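Local coordinates for histidine--tRNA ligase (Thermus thermophilus, PDB 1H4V), which joins L-histidine to its cognate tRNA(His) at the expense of ATP, as a homodimeric class II aminoacyl-tRNA synthetase, at residues A[121-135]-A[299-311]. Sequence-based numbering, arbitrary orientation.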
ATOM      1  N   TYR A 121      -2.686 -16.135   9.699  1.00 27.11           N
ATOM      2  CA  TYR A 121      -1.938 -14.969   9.241  1.00 27.30           C
ATOM      3  C   TYR A 121      -1.414 -14.126  10.395  1.00 25.09           C
ATOM      4  O   TYR A 121      -2.163 -13.801  11.311  1.00 25.46           O
ATOM      5  CB  TYR A 121      -2.807 -14.064   8.355  1.00 25.88           C
ATOM      6  CG  TYR A 121      -3.096 -14.602   6.962  1.00 30.95           C
ATOM      7  CD1 TYR A 121      -2.064 -14.801   6.035  1.00 36.20           C
ATOM      8  CD2 TYR A 121      -4.407 -14.884   6.562  1.00 34.93           C
ATOM      9  CE1 TYR A 121      -2.332 -15.262   4.746  1.00 34.32           C
ATOM     10  CE2 TYR A 121      -4.688 -15.346   5.281  1.00 35.46           C
ATOM     11  CZ  TYR A 121      -3.649 -15.530   4.377  1.00 36.65           C
ATOM     12  OH  TYR A 121      -3.935 -15.977   3.104  1.00 36.68           O
ATOM     13  N   ARG A 122      -0.130 -13.780  10.350  1.00 22.55           N
ATOM     14  CA  ARG A 122       0.463 -12.929  11.373  1.00 21.51           C
ATOM     15  C   ARG A 122       0.512 -11.536  10.759  1.00 19.88           C
ATOM     16  O   ARG A 122       0.554 -10.535  11.471  1.00 19.36           O
ATOM     17  CB  ARG A 122       1.842 -13.447  11.782  1.00 23.30           C
ATOM     18  CG  ARG A 122       1.751 -14.674  12.692  1.00 25.34           C
ATOM     19  CD  ARG A 122       3.061 -15.442  12.743  1.00 32.31           C
ATOM     20  NE  ARG A 122       3.968 -14.951  13.771  1.00 36.02           N
ATOM     21  CZ  ARG A 122       5.277 -15.178  13.771  1.00 43.65           C
ATOM     22  NH1 ARG A 122       5.829 -15.882  12.786  1.00 40.97           N
ATOM     23  NH2 ARG A 122       6.033 -14.718  14.763  1.00 45.33           N
ATOM     24  N   GLN A 123       0.505 -11.482   9.427  1.00 17.91           N
ATOM     25  CA  GLN A 123       0.420 -10.208   8.715  1.00 16.00           C
ATOM     26  C   GLN A 123      -0.786 -10.363   7.806  1.00 14.81           C
ATOM     27  O   GLN A 123      -0.812 -11.243   6.946  1.00 15.26           O
ATOM     28  CB  GLN A 123       1.638  -9.872   7.832  1.00 13.39           C
ATOM     29  CG  GLN A 123       1.438  -8.486   7.157  1.00 16.29           C
ATOM     30  CD  GLN A 123       2.580  -7.996   6.260  1.00 17.16           C
ATOM     31  OE1 GLN A 123       3.754  -8.095   6.604  1.00 23.62           O
ATOM     32  NE2 GLN A 123       2.223  -7.427   5.115  1.00 13.48           N
ATOM     33  N   PHE A 124      -1.805  -9.542   8.019  1.00 13.00           N
ATOM     34  CA  PHE A 124      -2.978  -9.598   7.163  1.00 12.26           C
ATOM     35  C   PHE A 124      -3.290  -8.173   6.768  1.00 12.47           C
ATOM     36  O   PHE A 124      -2.631  -7.246   7.232  1.00 14.98           O
ATOM     37  CB  PHE A 124      -4.170 -10.254   7.883  1.00 12.67           C
ATOM     38  CG  PHE A 124      -4.512  -9.631   9.226  1.00 11.75           C
ATOM     39  CD1 PHE A 124      -5.574  -8.745   9.345  1.00 11.23           C
ATOM     40  CD2 PHE A 124      -3.779  -9.956  10.369  1.00 12.58           C
ATOM     41  CE1 PHE A 124      -5.917  -8.192  10.577  1.00  8.47           C
ATOM     42  CE2 PHE A 124      -4.104  -9.408  11.612  1.00 11.57           C
ATOM     43  CZ  PHE A 124      -5.180  -8.523  11.714  1.00 14.01           C
ATOM     44  N   HIS A 125      -4.268  -7.996   5.894  1.00 12.27           N
ATOM     45  CA  HIS A 125      -4.648  -6.663   5.458  1.00 13.09           C
ATOM     46  C   HIS A 125      -6.123  -6.431   5.713  1.00 13.95           C
ATOM     47  O   HIS A 125      -6.949  -7.344   5.605  1.00 14.41           O
ATOM     48  CB  HIS A 125      -4.357  -6.491   3.968  1.00 14.19           C
ATOM     49  CG  HIS A 125      -2.920  -6.695   3.608  1.00 21.80           C
ATOM     50  ND1 HIS A 125      -2.325  -7.939   3.592  1.00 28.74           N
ATOM     51  CD2 HIS A 125      -1.946  -5.809   3.296  1.00 23.84           C
ATOM     52  CE1 HIS A 125      -1.045  -7.811   3.290  1.00 25.82           C
ATOM     53  NE2 HIS A 125      -0.789  -6.528   3.106  1.00 30.51           N
ATOM     54  N   GLN A 126      -6.469  -5.218   6.092  1.00 14.55           N
ATOM     55  CA  GLN A 126      -7.868  -4.941   6.300  1.00 15.55           C
ATOM     56  C   GLN A 126      -8.210  -3.547   5.868  1.00 14.12           C
ATOM     57  O   GLN A 126      -7.330  -2.687   5.736  1.00 13.47           O
ATOM     58  CB  GLN A 126      -8.291  -5.175   7.760  1.00 19.05           C
ATOM     59  CG  GLN A 126      -7.551  -4.436   8.835  1.00 21.68           C
ATOM     60  CD  GLN A 126      -8.213  -4.631  10.208  1.00 24.88           C
ATOM     61  OE1 GLN A 126      -8.547  -5.754  10.599  1.00 19.89           O
ATOM     62  NE2 GLN A 126      -8.403  -3.534  10.939  1.00 23.67           N
ATOM     63  N   VAL A 127      -9.490  -3.348   5.592  1.00 12.34           N
ATOM     64  CA  VAL A 127      -9.980  -2.043   5.198  1.00 12.74           C
ATOM     65  C   VAL A 127     -10.722  -1.502   6.401  1.00 13.40           C
ATOM     66  O   VAL A 127     -11.518  -2.213   7.006  1.00 14.83           O
ATOM     67  CB  VAL A 127     -10.944  -2.148   4.004  1.00 13.00           C
ATOM     68  CG1 VAL A 127     -11.668  -0.817   3.806  1.00  8.09           C
ATOM     69  CG2 VAL A 127     -10.163  -2.537   2.745  1.00  8.36           C
ATOM     70  N   ASN A 128     -10.446  -0.259   6.768  1.00 13.08           N
ATOM     71  CA  ASN A 128     -11.119   0.349   7.908  1.00 13.72           C
ATOM     72  C   ASN A 128     -11.899   1.568   7.482  1.00 12.22           C
ATOM     73  O   ASN A 128     -11.463   2.319   6.614  1.00 12.49           O
ATOM     74  CB  ASN A 128     -10.123   0.784   8.993  1.00 16.72           C
ATOM     75  CG  ASN A 128      -9.660  -0.366   9.866  1.00 19.63           C
ATOM     76  OD1 ASN A 128      -8.762  -1.122   9.499  1.00 26.65           O
ATOM     77  ND2 ASN A 128     -10.276  -0.503  11.029  1.00 20.12           N
ATOM     78  N   TYR A 129     -13.052   1.751   8.106  1.00 10.30           N
ATOM     79  CA  TYR A 129     -13.902   2.901   7.857  1.00 12.78           C
ATOM     80  C   TYR A 129     -14.270   3.445   9.236  1.00 14.30           C
ATOM     81  O   TYR A 129     -14.687   2.692  10.112  1.00 13.25           O
ATOM     82  CB  TYR A 129     -15.185   2.509   7.136  1.00 11.00           C
ATOM     83  CG  TYR A 129     -16.197   3.634   7.141  1.00 13.02           C
ATOM     84  CD1 TYR A 129     -16.029   4.757   6.325  1.00 14.36           C
ATOM     85  CD2 TYR A 129     -17.299   3.596   7.987  1.00 11.98           C
ATOM     86  CE1 TYR A 129     -16.936   5.813   6.353  1.00 10.95           C
ATOM     87  CE2 TYR A 129     -18.210   4.645   8.030  1.00 12.52           C
ATOM     88  CZ  TYR A 129     -18.022   5.749   7.208  1.00 16.13           C
ATOM     89  OH  TYR A 129     -18.925   6.783   7.247  1.00 17.67           O
ATOM     90  N   GLU A 130     -14.138   4.749   9.411  1.00 15.46           N
ATOM     91  CA  GLU A 130     -14.439   5.379  10.686  1.00 18.03           C
ATOM     92  C   GLU A 130     -15.145   6.735  10.505  1.00 17.36           C
ATOM     93  O   GLU A 130     -14.714   7.581   9.716  1.00 17.41           O
ATOM     94  CB  GLU A 130     -13.125   5.572  11.455  1.00 19.45           C
ATOM     95  CG  GLU A 130     -12.987   4.801  12.763  1.00 31.44           C
ATOM     96  CD  GLU A 130     -13.233   3.300  12.654  1.00 33.78           C
ATOM     97  OE1 GLU A 130     -14.128   2.805  13.364  1.00 34.37           O
ATOM     98  OE2 GLU A 130     -12.537   2.609  11.881  1.00 39.04           O
ATOM     99  N   ALA A 131     -16.240   6.920  11.233  1.00 16.85           N
ATOM    100  CA  ALA A 131     -17.011   8.164  11.221  1.00 15.38           C
ATOM    101  C   ALA A 131     -16.898   8.692  12.648  1.00 15.91           C
ATOM    102  O   ALA A 131     -17.518   8.158  13.560  1.00 15.95           O
ATOM    103  CB  ALA A 131     -18.466   7.878  10.884  1.00 13.64           C
ATOM    104  N   LEU A 132     -16.098   9.736  12.836  1.00 18.07           N
ATOM    105  CA  LEU A 132     -15.866  10.305  14.163  1.00 16.84           C
ATOM    106  C   LEU A 132     -16.470  11.681  14.380  1.00 17.67           C
ATOM    107  O   LEU A 132     -16.477  12.512  13.472  1.00 17.80           O
ATOM    108  CB  LEU A 132     -14.365  10.404  14.410  1.00 15.29           C
ATOM    109  CG  LEU A 132     -13.574   9.159  14.038  1.00 17.30           C
ATOM    110  CD1 LEU A 132     -12.097   9.496  13.894  1.00 26.80           C
ATOM    111  CD2 LEU A 132     -13.795   8.112  15.089  1.00 21.19           C
ATOM    112  N   GLY A 133     -16.957  11.913  15.598  1.00 19.04           N
ATOM    113  CA  GLY A 133     -17.520  13.203  15.945  1.00 19.35           C
ATOM    114  C   GLY A 133     -19.013  13.295  16.181  1.00 19.77           C
ATOM    115  O   GLY A 133     -19.500  14.344  16.585  1.00 22.78           O
ATOM    116  N   SER A 134     -19.752  12.221  15.956  1.00 18.91           N
ATOM    117  CA  SER A 134     -21.189  12.290  16.157  1.00 19.34           C
ATOM    118  C   SER A 134     -21.808  11.039  16.763  1.00 20.83           C
ATOM    119  O   SER A 134     -21.351   9.923  16.529  1.00 21.44           O
ATOM    120  CB  SER A 134     -21.876  12.609  14.825  1.00 18.02           C
ATOM    121  OG  SER A 134     -23.282  12.641  14.985  1.00 21.24           O
ATOM    122  N   GLU A 135     -22.872  11.243  17.535  1.00 21.42           N
ATOM    123  CA  GLU A 135     -23.592  10.154  18.186  1.00 21.37           C
ATOM    124  C   GLU A 135     -24.846   9.786  17.382  1.00 20.77           C
ATOM    125  O   GLU A 135     -25.534   8.812  17.692  1.00 21.49           O
ATOM    126  CB  GLU A 135     -23.996  10.579  19.601  1.00 23.44           C
ATOM    127  CG  GLU A 135     -24.798   9.534  20.344  1.00 34.68           C
ATOM    128  CD  GLU A 135     -23.950   8.348  20.771  1.00 39.25           C
ATOM    129  OE1 GLU A 135     -24.500   7.231  20.879  1.00 42.73           O
ATOM    130  OE2 GLU A 135     -22.738   8.537  21.011  1.00 36.61           O
ATOM    131  N   ARG A 299     -13.731  13.975  24.457  1.00 24.93           N
ATOM    132  CA  ARG A 299     -14.728  12.989  24.089  1.00 25.55           C
ATOM    133  C   ARG A 299     -14.961  13.069  22.586  1.00 24.12           C
ATOM    134  O   ARG A 299     -15.203  14.146  22.051  1.00 26.37           O
ATOM    135  CB  ARG A 299     -16.041  13.270  24.815  1.00 30.58           C
ATOM    136  CG  ARG A 299     -17.226  12.501  24.255  1.00 37.33           C
ATOM    137  CD  ARG A 299     -18.538  12.974  24.851  1.00 42.41           C
ATOM    138  NE  ARG A 299     -19.650  12.129  24.426  1.00 50.44           N
ATOM    139  CZ  ARG A 299     -19.721  10.821  24.661  1.00 56.53           C
ATOM    140  NH1 ARG A 299     -18.742  10.209  25.317  1.00 58.80           N
ATOM    141  NH2 ARG A 299     -20.775  10.123  24.246  1.00 57.75           N
ATOM    142  N   VAL A 300     -14.873  11.934  21.904  1.00 23.31           N
ATOM    143  CA  VAL A 300     -15.107  11.888  20.463  1.00 21.12           C
ATOM    144  C   VAL A 300     -15.913  10.647  20.112  1.00 20.54           C
ATOM    145  O   VAL A 300     -15.384   9.541  20.096  1.00 19.84           O
ATOM    146  CB  VAL A 300     -13.795  11.842  19.659  1.00 24.28           C
ATOM    147  CG1 VAL A 300     -14.116  11.731  18.158  1.00 20.65           C
ATOM    148  CG2 VAL A 300     -12.959  13.090  19.934  1.00 18.14           C
ATOM    149  N   PRO A 301     -17.215  10.817  19.843  1.00 20.81           N
ATOM    150  CA  PRO A 301     -18.093   9.694  19.489  1.00 20.75           C
ATOM    151  C   PRO A 301     -17.585   9.063  18.204  1.00 19.97           C
ATOM    152  O   PRO A 301     -17.104   9.763  17.315  1.00 20.04           O
ATOM    153  CB  PRO A 301     -19.452  10.360  19.281  1.00 23.13           C
ATOM    154  CG  PRO A 301     -19.363  11.619  20.107  1.00 23.78           C
ATOM    155  CD  PRO A 301     -17.958  12.086  19.839  1.00 21.98           C
ATOM    156  N   GLY A 302     -17.699   7.746  18.094  1.00 18.70           N
ATOM    157  CA  GLY A 302     -17.214   7.100  16.891  1.00 17.94           C
ATOM    158  C   GLY A 302     -17.955   5.835  16.552  1.00 17.43           C
ATOM    159  O   GLY A 302     -18.529   5.184  17.415  1.00 19.65           O
ATOM    160  N   VAL A 303     -17.959   5.492  15.272  1.00 15.83           N
ATOM    161  CA  VAL A 303     -18.616   4.284  14.814  1.00 14.40           C
ATOM    162  C   VAL A 303     -17.950   3.952  13.492  1.00 14.62           C
ATOM    163  O   VAL A 303     -17.588   4.848  12.730  1.00 17.48           O
ATOM    164  CB  VAL A 303     -20.144   4.497  14.629  1.00 13.10           C
ATOM    165  CG1 VAL A 303     -20.406   5.538  13.562  1.00 13.45           C
ATOM    166  CG2 VAL A 303     -20.812   3.183  14.259  1.00 12.01           C
ATOM    167  N   GLY A 304     -17.762   2.666  13.231  1.00 13.89           N
ATOM    168  CA  GLY A 304     -17.115   2.263  11.999  1.00 12.07           C
ATOM    169  C   GLY A 304     -17.013   0.760  11.895  1.00 12.68           C
ATOM    170  O   GLY A 304     -17.699   0.039  12.624  1.00 14.92           O
ATOM    171  N   PHE A 305     -16.159   0.286  10.991  1.00 10.50           N
ATOM    172  CA  PHE A 305     -15.980  -1.143  10.795  1.00 10.46           C
ATOM    173  C   PHE A 305     -14.642  -1.467  10.156  1.00 10.46           C
ATOM    174  O   PHE A 305     -13.909  -0.582   9.724  1.00 12.59           O
ATOM    175  CB  PHE A 305     -17.096  -1.704   9.900  1.00  7.78           C
ATOM    176  CG  PHE A 305     -17.048  -1.206   8.475  1.00 12.35           C
ATOM    177  CD1 PHE A 305     -17.913  -0.205   8.039  1.00 15.74           C
ATOM    178  CD2 PHE A 305     -16.148  -1.749   7.562  1.00  9.28           C
ATOM    179  CE1 PHE A 305     -17.883   0.244   6.708  1.00 11.19           C
ATOM    180  CE2 PHE A 305     -16.111  -1.304   6.240  1.00 13.90           C
ATOM    181  CZ  PHE A 305     -16.982  -0.308   5.813  1.00  9.21           C
ATOM    182  N   ALA A 306     -14.347  -2.754  10.083  1.00 10.44           N
ATOM    183  CA  ALA A 306     -13.133  -3.245   9.452  1.00 11.96           C
ATOM    184  C   ALA A 306     -13.465  -4.613   8.891  1.00 12.03           C
ATOM    185  O   ALA A 306     -14.338  -5.298   9.415  1.00 15.50           O
ATOM    186  CB  ALA A 306     -12.001  -3.374  10.476  1.00  5.73           C
ATOM    187  N   PHE A 307     -12.814  -4.987   7.798  1.00 13.37           N
ATOM    188  CA  PHE A 307     -12.977  -6.324   7.231  1.00 13.20           C
ATOM    189  C   PHE A 307     -11.618  -6.785   6.701  1.00 12.02           C
ATOM    190  O   PHE A 307     -10.797  -5.978   6.265  1.00 11.97           O
ATOM    191  CB  PHE A 307     -14.088  -6.381   6.162  1.00 11.91           C
ATOM    192  CG  PHE A 307     -13.799  -5.618   4.900  1.00  8.39           C
ATOM    193  CD1 PHE A 307     -12.817  -6.046   4.013  1.00  8.15           C
ATOM    194  CD2 PHE A 307     -14.577  -4.516   4.560  1.00  9.61           C
ATOM    195  CE1 PHE A 307     -12.620  -5.389   2.798  1.00 15.73           C
ATOM    196  CE2 PHE A 307     -14.392  -3.847   3.347  1.00  7.60           C
ATOM    197  CZ  PHE A 307     -13.416  -4.282   2.463  1.00  9.02           C
ATOM    198  N   GLY A 308     -11.360  -8.078   6.808  1.00 14.15           N
ATOM    199  CA  GLY A 308     -10.089  -8.618   6.358  1.00 11.35           C
ATOM    200  C   GLY A 308     -10.085  -8.897   4.872  1.00 10.30           C
ATOM    201  O   GLY A 308     -10.950  -9.605   4.354  1.00 11.22           O
ATOM    202  N   VAL A 309      -9.115  -8.325   4.182  1.00  9.84           N
ATOM    203  CA  VAL A 309      -8.987  -8.524   2.748  1.00 10.32           C
ATOM    204  C   VAL A 309      -8.854 -10.013   2.418  1.00 11.53           C
ATOM    205  O   VAL A 309      -9.516 -10.505   1.499  1.00 12.69           O
ATOM    206  CB  VAL A 309      -7.777  -7.731   2.207  1.00 11.45           C
ATOM    207  CG1 VAL A 309      -7.582  -7.999   0.724  1.00  8.98           C
ATOM    208  CG2 VAL A 309      -8.008  -6.226   2.457  1.00  7.98           C
ATOM    209  N   GLU A 310      -8.022 -10.733   3.173  1.00 11.82           N
ATOM    210  CA  GLU A 310      -7.842 -12.162   2.934  1.00 13.45           C
ATOM    211  C   GLU A 310      -9.131 -12.940   3.195  1.00 15.02           C
ATOM    212  O   GLU A 310      -9.429 -13.895   2.488  1.00 16.75           O
ATOM    213  CB  GLU A 310      -6.713 -12.744   3.795  1.00 15.89           C
ATOM    214  CG  GLU A 310      -5.305 -12.297   3.419  1.00 12.95           C
ATOM    215  CD  GLU A 310      -4.943 -10.928   3.983  1.00 20.69           C
ATOM    216  OE1 GLU A 310      -5.758 -10.353   4.749  1.00 18.93           O
ATOM    217  OE2 GLU A 310      -3.837 -10.433   3.662  1.00 18.40           O
ATOM    218  N   ARG A 311      -9.894 -12.534   4.207  1.00 15.52           N
ATOM    219  CA  ARG A 311     -11.155 -13.207   4.514  1.00 17.28           C
ATOM    220  C   ARG A 311     -12.081 -13.061   3.312  1.00 16.58           C
ATOM    221  O   ARG A 311     -12.750 -14.009   2.905  1.00 16.58           O
ATOM    222  CB  ARG A 311     -11.839 -12.574   5.730  1.00 19.62           C
ATOM    223  CG  ARG A 311     -11.159 -12.809   7.064  1.00 33.08           C
ATOM    224  CD  ARG A 311     -11.441 -14.201   7.606  1.00 42.68           C
ATOM    225  NE  ARG A 311     -10.848 -14.395   8.930  1.00 46.15           N
ATOM    226  CZ  ARG A 311     -11.214 -13.723  10.018  1.00 48.41           C
ATOM    227  NH1 ARG A 311     -12.180 -12.814   9.946  1.00 49.79           N
ATOM    228  NH2 ARG A 311     -10.601 -13.950  11.175  1.00 46.02           N
TER
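Glu-310 OE2 takes two N-H groups of His-125: ND1 gives its N-H to the syn lone pair of OE2, which lies near the imidazole plane, at 2.9 Å, and the backbone N bonds weakly. That same N points almost straight (178°) at Glu-310 OE1, 3.0 Å away; an acid suits this position because its two oxygens serve both main chain and ring. A bend at chi2 (81°) turns the carboxylate toward His-125, while its CG rests off-centre on the Tyr-121 ring. With an alanine at this position the imidazole would probably be free to turn, and His-125 N would lose its straight acceptor. Next door, Val-309 N, in the first turn of its helix, bonds to His-125 O at 2.8 Å. From here strands 123-132 and 302-308 run antiparallel, Val-127 with Phe-307 and Tyr-129 with Phe-305 exchanging paired N-H···O=C bonds. On one face the branched Val-127 sets CB over the flat Phe-307 ring, a CH-pi contact, and Tyr-129 CB covers Phe-305 (3.7 Å to the centroid). On the other, Gly-304 fits because a CB would strike Tyr-129 O. The pair lies mid-sheet in the mainly antiparallel class II catalytic domain, between strands 102-111 and 281-287, with helices 14-33 and 137-153 against the Val-127 and Tyr-129 face.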